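Local coordinates for ChrR-like cupin domain-containing protein (Ralstonia eutropha, PDB 3CJX) that is of unknown function but adopts a cupin-like fold and belongs to the ChrR-like cupin family, at residues A[33-38]-A[43-48]. Sequence-based numbering, arbitrary orientation.
Sequences FPLFMD and LMVMRA
Two residues of one strand, Leu35 and Phe36, are set against Val45 of the other, forming a classic beta bulge in the antiparallel hairpin of strands 30-38 and 43-50 in one sheet of the cupin-like fold. The carbonyl of Val45 serves both residues: Phe36 N binds Val45 O at 3.1 Å, lying in the carbonyl plane on a lone pair, whereas the bond from Leu35 N is weak and bent (134°). The extra residue turns Leu35 toward the opposite strand, where its CD1 lies 3.9 Å from Arg47 CG. Regular pairing resumes on both sides of the bulge, with Phe33 opposite Arg47 and Asp38 opposite Leu43 as hydrogen-bonded pairs.

Side chains then divide between two faces. On one, Phe36 CB packs on Val45 CB at 3.9 Å, and with CG anti to the backbone N (chi1 -175°) the ring extends alongside Val45 and Leu43, meeting Val45 CG2 and Leu43 CD2 obliquely. The other face carries Pro34 and three selenomethionines: Pro34, Met37 and Met44 pack on helix 135-148, through Val142 and Ile138, while Met46 touches Phe114. Strand 110-117 continues the sheet beyond 43-50, and Glu111 forms a salt bridge with the guanidinium group of Arg47. At the turn, Asp38 OD1 accepts a hydrogen bond from Asn41 N. On the selenomethionine face, the Met37 side chain, folded back at chi3 (80°), runs roughly perpendicular to that of Met46, with Met37 CE 3.5 Å from Met46 SE; Pro34 CB flanks that same selenium at 4.0 Å.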
loop_
_atom_site.group_PDB
_atom_site.type_symbol
_atom_site.label_atom_id
_atom_site.label_comp_id
_atom_site.label_asym_id
_atom_site.label_seq_id
_atom_site.Cartn_x
_atom_site.Cartn_y
_atom_site.Cartn_z
ATOM N N PHE A 33 2.361 4.822 5.196
ATOM C CA PHE A 33 3.387 5.834 5.071
ATOM C C PHE A 33 3.799 5.791 3.593
ATOM O O PHE A 33 4.441 4.841 3.170
ATOM C CB PHE A 33 4.581 5.596 5.997
ATOM C CG PHE A 33 5.383 6.841 6.255
ATOM C CD1 PHE A 33 5.937 7.558 5.196
ATOM C CD2 PHE A 33 5.563 7.307 7.539
ATOM C CE1 PHE A 33 6.649 8.702 5.407
ATOM C CE2 PHE A 33 6.285 8.447 7.766
ATOM C CZ PHE A 33 6.839 9.148 6.692
ATOM N N PRO A 34 3.431 6.816 2.806
ATOM C CA PRO A 34 3.798 6.759 1.407
ATOM C C PRO A 34 5.283 7.000 1.221
ATOM O O PRO A 34 5.881 7.737 1.993
ATOM C CB PRO A 34 2.992 7.909 0.793
ATOM C CG PRO A 34 2.847 8.877 1.892
ATOM C CD PRO A 34 2.730 8.071 3.133
ATOM N N LEU A 35 5.861 6.347 0.222
ATOM C CA LEU A 35 7.275 6.487 -0.116
ATOM C C LEU A 35 7.431 7.030 -1.547
ATOM O O LEU A 35 7.965 8.128 -1.741
ATOM C CB LEU A 35 8.002 5.142 0.067
ATOM C CG LEU A 35 7.739 4.516 1.444
ATOM C CD1 LEU A 35 8.340 3.126 1.569
ATOM C CD2 LEU A 35 8.276 5.464 2.521
ATOM N N PHE A 36 6.920 6.276 -2.525
ATOM C CA PHE A 36 7.017 6.638 -3.938
ATOM C C PHE A 36 5.678 6.455 -4.641
ATOM O O PHE A 36 5.086 5.397 -4.547
ATOM C CB PHE A 36 8.084 5.780 -4.623
ATOM C CG PHE A 36 8.333 6.152 -6.047
ATOM C CD1 PHE A 36 9.265 7.117 -6.361
ATOM C CD2 PHE A 36 7.629 5.546 -7.072
ATOM C CE1 PHE A 36 9.494 7.472 -7.668
ATOM C CE2 PHE A 36 7.849 5.902 -8.379
ATOM C CZ PHE A 36 8.779 6.858 -8.680
HETATM N N MSE A 37 5.215 7.482 -5.361
HETATM C CA MSE A 37 3.930 7.422 -6.081
HETATM C C MSE A 37 4.019 7.974 -7.493
HETATM O O MSE A 37 4.312 9.152 -7.691
HETATM C CB MSE A 37 2.870 8.184 -5.321
HETATM C CG MSE A 37 2.911 7.869 -3.873
HETATM SE SE MSE A 37 1.196 7.917 -3.099
HETATM C CE MSE A 37 0.644 6.152 -3.696
ATOM N N ASP A 38 3.751 7.112 -8.465
ATOM C CA ASP A 38 3.814 7.453 -9.888
ATOM C C ASP A 38 2.489 7.057 -10.510
ATOM O O ASP A 38 2.363 5.949 -11.018
ATOM C CB ASP A 38 4.970 6.698 -10.559
ATOM C CG ASP A 38 5.136 7.042 -12.032
ATOM O OD1 ASP A 38 4.183 7.580 -12.648
ATOM O OD2 ASP A 38 6.231 6.764 -12.588
ATOM N N LEU A 43 2.468 3.029 -10.354
ATOM C CA LEU A 43 3.406 2.401 -9.425
ATOM C C LEU A 43 3.402 3.094 -8.063
ATOM O O LEU A 43 3.421 4.321 -7.998
ATOM C CB LEU A 43 4.810 2.427 -10.031
ATOM C CG LEU A 43 5.916 1.804 -9.186
ATOM C CD1 LEU A 43 5.639 0.314 -8.885
ATOM C CD2 LEU A 43 7.207 1.987 -9.946
HETATM N N MSE A 44 3.332 2.316 -6.987
HETATM C CA MSE A 44 3.422 2.891 -5.648
HETATM C C MSE A 44 4.282 2.011 -4.785
HETATM O O MSE A 44 4.109 0.800 -4.799
HETATM C CB MSE A 44 2.095 2.972 -4.908
HETATM C CG MSE A 44 0.875 2.947 -5.712
HETATM SE SE MSE A 44 -0.659 3.060 -4.509
HETATM C CE MSE A 44 -1.402 1.293 -4.838
ATOM N N VAL A 45 5.181 2.623 -4.025
ATOM C CA VAL A 45 5.997 1.907 -3.073
ATOM C C VAL A 45 5.572 2.474 -1.726
ATOM O O VAL A 45 5.725 3.665 -1.494
ATOM C CB VAL A 45 7.493 2.102 -3.352
ATOM C CG1 VAL A 45 8.339 1.282 -2.355
ATOM C CG2 VAL A 45 7.804 1.723 -4.786
HETATM N N MSE A 46 5.000 1.636 -0.862
HETATM C CA MSE A 46 4.476 2.092 0.427
HETATM C C MSE A 46 4.862 1.200 1.596
HETATM O O MSE A 46 5.200 0.039 1.427
HETATM C CB MSE A 46 2.950 2.026 0.415
HETATM C CG MSE A 46 2.215 2.488 -0.838
HETATM SE SE MSE A 46 2.146 4.408 -1.026
HETATM C CE MSE A 46 3.642 4.818 -2.123
ATOM N N ARG A 47 4.755 1.757 2.787
ATOM C CA ARG A 47 4.886 1.022 4.033
ATOM C C ARG A 47 3.484 1.015 4.591
ATOM O O ARG A 47 2.855 2.081 4.645
ATOM C CB ARG A 47 5.794 1.752 5.013
ATOM C CG ARG A 47 7.234 1.411 4.900
ATOM C CD ARG A 47 7.692 0.222 5.734
ATOM N NE ARG A 47 7.623 0.414 7.182
ATOM C CZ ARG A 47 6.712 -0.106 8.005
ATOM N NH1 ARG A 47 5.734 -0.887 7.563
ATOM N NH2 ARG A 47 6.790 0.142 9.307
ATOM N N ALA A 48 2.976 -0.163 4.967
ATOM C CA ALA A 48 1.648 -0.277 5.589
ATOM C C ALA A 48 1.794 -0.848 7.002
ATOM O O ALA A 48 2.716 -1.613 7.274
ATOM C CB ALA A 48 0.722 -1.149 4.753
#